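Local coordinates for Fe2OG dioxygenase domain-containing protein (Pseudomonas putida, PDB 4J25) that probably hydroxylates peptidyl proline as an iron- and 2-oxoglutarate-dependent prolyl-4-hydroxylase of the double-stranded beta-helix (jellyroll) fold, at residues D113-A118 with G219-R224. Residues are numbered along the deposited sequence; the frame is centred on the assembly and turned at random.
Sequences DQLRLA and GWFRRR
F221 meets L115 and R116 in a buried, apolar helix-on-sheet contact, where helix 103-123 lies against strand 214-222. Evidence that one ring carries it is direct: F221 contributes 84 of the 152 Å² buried between the segments, and no hydrogen bond crosses. Its far end reaches L115, with CZ of F221 3.9 Å from CD2 of L115, and the two side chains cross at about a right angle. With CG of L115 anti to the backbone N (chi1 -179°), the branch bearing CD2 is carried to the end of the ring. Along one flank of the ring, CE1 of F221 sits 3.7 Å from CB of R116, in an oblique approach. The strand belongs to the major sheet of the double-stranded beta-helix, and its alternation divides the work: F221 points toward the helix, while its neighbour W220 lines the N-oxalylglycine pocket and hydrogen-bonds the metal ligand D148. Replacing F221 with an alanine would probably open a gap between helix and sheet and leave L115 without its aromatic partner. Beyond CG, R116 turns from the ring, bending at chi3 (59°). Its NH2 reaches OD1 of D113 at 2.7 Å on the syn side of the carboxylate, a salt bridge one helical turn back, while NH1 bonds the carbonyl of L127. F130 meets the F221 ring, and V35 of helix 32-42 packs on L115.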
loop_
_atom_site.group_PDB
_atom_site.type_symbol
_atom_site.label_atom_id
_atom_site.label_comp_id
_atom_site.label_asym_id
_atom_site.label_seq_id
_atom_site.Cartn_x
_atom_site.Cartn_y
_atom_site.Cartn_z
ATOM N N ASP A 113 -0.568 7.595 -9.094
ATOM C CA ASP A 113 -1.415 7.934 -10.223
ATOM C C ASP A 113 -0.884 7.264 -11.477
ATOM O O ASP A 113 -1.656 6.799 -12.305
ATOM C CB ASP A 113 -1.571 9.434 -10.437
ATOM C CG ASP A 113 -2.612 9.755 -11.495
ATOM O OD1 ASP A 113 -3.810 9.529 -11.243
ATOM O OD2 ASP A 113 -2.251 10.213 -12.591
ATOM N N GLN A 114 0.431 7.185 -11.616
ATOM C CA GLN A 114 1.010 6.456 -12.734
ATOM C C GLN A 114 0.641 4.975 -12.673
ATOM O O GLN A 114 0.354 4.370 -13.694
ATOM C CB GLN A 114 2.523 6.569 -12.726
ATOM C CG GLN A 114 3.084 7.837 -13.304
ATOM C CD GLN A 114 4.594 7.788 -13.316
ATOM O OE1 GLN A 114 5.210 7.716 -12.267
ATOM N NE2 GLN A 114 5.194 7.790 -14.499
ATOM N N LEU A 115 0.717 4.395 -11.483
ATOM C CA LEU A 115 0.300 3.015 -11.269
ATOM C C LEU A 115 -1.191 2.798 -11.604
ATOM O O LEU A 115 -1.532 1.799 -12.205
ATOM C CB LEU A 115 0.608 2.583 -9.826
ATOM C CG LEU A 115 0.251 1.137 -9.464
ATOM C CD1 LEU A 115 0.863 0.168 -10.455
ATOM C CD2 LEU A 115 0.706 0.813 -8.049
ATOM N N ARG A 116 -2.058 3.731 -11.222
ATOM C CA ARG A 116 -3.467 3.712 -11.627
ATOM C C ARG A 116 -3.670 3.583 -13.137
ATOM O O ARG A 116 -4.427 2.712 -13.606
ATOM C CB ARG A 116 -4.205 4.955 -11.131
ATOM C CG ARG A 116 -5.730 4.857 -11.335
ATOM C CD ARG A 116 -6.462 6.013 -10.685
ATOM N NE ARG A 116 -6.016 7.286 -11.231
ATOM C CZ ARG A 116 -6.441 7.816 -12.376
ATOM N NH1 ARG A 116 -7.346 7.201 -13.120
ATOM N NH2 ARG A 116 -5.946 8.983 -12.780
ATOM N N LEU A 117 -2.982 4.430 -13.891
ATOM C CA LEU A 117 -3.115 4.440 -15.347
ATOM C C LEU A 117 -2.537 3.166 -15.943
ATOM O O LEU A 117 -3.039 2.664 -16.942
ATOM C CB LEU A 117 -2.427 5.658 -15.967
ATOM C CG LEU A 117 -2.934 7.055 -15.566
ATOM C CD1 LEU A 117 -2.103 8.165 -16.255
ATOM C CD2 LEU A 117 -4.404 7.240 -15.888
ATOM N N ALA A 118 -1.493 2.630 -15.315
ATOM C CA ALA A 118 -0.876 1.413 -15.812
ATOM C C ALA A 118 -1.812 0.229 -15.565
ATOM O O ALA A 118 -1.970 -0.635 -16.421
ATOM C CB ALA A 118 0.500 1.199 -15.145
ATOM N N GLY A 219 -3.498 2.392 1.235
ATOM C CA GLY A 219 -4.421 2.997 0.304
ATOM C C GLY A 219 -5.151 2.011 -0.590
ATOM O O GLY A 219 -4.880 0.805 -0.556
ATOM N N TRP A 220 -6.038 2.554 -1.424
ATOM C CA TRP A 220 -6.881 1.755 -2.327
ATOM C C TRP A 220 -7.174 2.525 -3.581
ATOM O O TRP A 220 -7.468 3.733 -3.525
ATOM C CB TRP A 220 -8.196 1.376 -1.642
ATOM C CG TRP A 220 -7.932 0.599 -0.416
ATOM C CD1 TRP A 220 -7.753 -0.747 -0.319
ATOM C CD2 TRP A 220 -7.754 1.130 0.900
ATOM N NE1 TRP A 220 -7.483 -1.088 0.979
ATOM C CE2 TRP A 220 -7.461 0.051 1.744
ATOM C CE3 TRP A 220 -7.788 2.423 1.438
ATOM C CZ2 TRP A 220 -7.234 0.215 3.101
ATOM C CZ3 TRP A 220 -7.557 2.588 2.770
ATOM C CH2 TRP A 220 -7.284 1.493 3.595
ATOM N N PHE A 221 -7.027 1.844 -4.709
ATOM C CA PHE A 221 -7.516 2.344 -5.976
ATOM C C PHE A 221 -8.978 1.954 -6.091
ATOM O O PHE A 221 -9.338 0.798 -5.819
ATOM C CB PHE A 221 -6.745 1.722 -7.145
ATOM C CG PHE A 221 -5.279 2.051 -7.170
ATOM C CD1 PHE A 221 -4.839 3.228 -7.758
ATOM C CD2 PHE A 221 -4.347 1.178 -6.640
ATOM C CE1 PHE A 221 -3.488 3.547 -7.791
ATOM C CE2 PHE A 221 -3.001 1.492 -6.666
ATOM C CZ PHE A 221 -2.574 2.677 -7.253
ATOM N N ARG A 222 -9.814 2.896 -6.527
ATOM C CA ARG A 222 -11.252 2.704 -6.540
ATOM C C ARG A 222 -11.878 2.927 -7.906
ATOM O O ARG A 222 -11.364 3.693 -8.706
ATOM C CB ARG A 222 -11.915 3.663 -5.562
ATOM C CG ARG A 222 -11.337 3.643 -4.174
ATOM C CD ARG A 222 -12.158 4.493 -3.231
ATOM N NE ARG A 222 -12.131 5.890 -3.632
ATOM C CZ ARG A 222 -12.868 6.850 -3.082
ATOM N NH1 ARG A 222 -13.704 6.579 -2.092
ATOM N NH2 ARG A 222 -12.759 8.092 -3.529
ATOM N N ARG A 223 -12.981 2.224 -8.154
ATOM C CA ARG A 223 -13.893 2.517 -9.256
ATOM C C ARG A 223 -14.952 3.499 -8.788
ATOM O O ARG A 223 -15.158 3.682 -7.586
ATOM C CB ARG A 223 -14.661 1.259 -9.687
ATOM C CG ARG A 223 -13.844 0.168 -10.294
ATOM C CD ARG A 223 -14.718 -1.062 -10.589
ATOM N NE ARG A 223 -15.855 -0.719 -11.442
ATOM C CZ ARG A 223 -15.826 -0.712 -12.770
ATOM N NH1 ARG A 223 -14.720 -1.056 -13.419
ATOM N NH2 ARG A 223 -16.913 -0.378 -13.456
ATOM N N ARG A 224 -15.680 4.065 -9.744
ATOM C CA ARG A 224 -16.803 4.925 -9.441
ATOM C C ARG A 224 -17.876 4.206 -8.602
ATOM O O ARG A 224 -18.330 4.735 -7.590
ATOM C CB ARG A 224 -17.393 5.463 -10.756
ATOM C CG ARG A 224 -18.694 6.254 -10.633
ATOM C CD ARG A 224 -19.099 6.793 -12.005
ATOM N NE ARG A 224 -19.029 5.751 -13.032
ATOM C CZ ARG A 224 -20.005 4.891 -13.310
ATOM N NH1 ARG A 224 -21.163 4.947 -12.663
ATOM N NH2 ARG A 224 -19.833 3.976 -14.251
#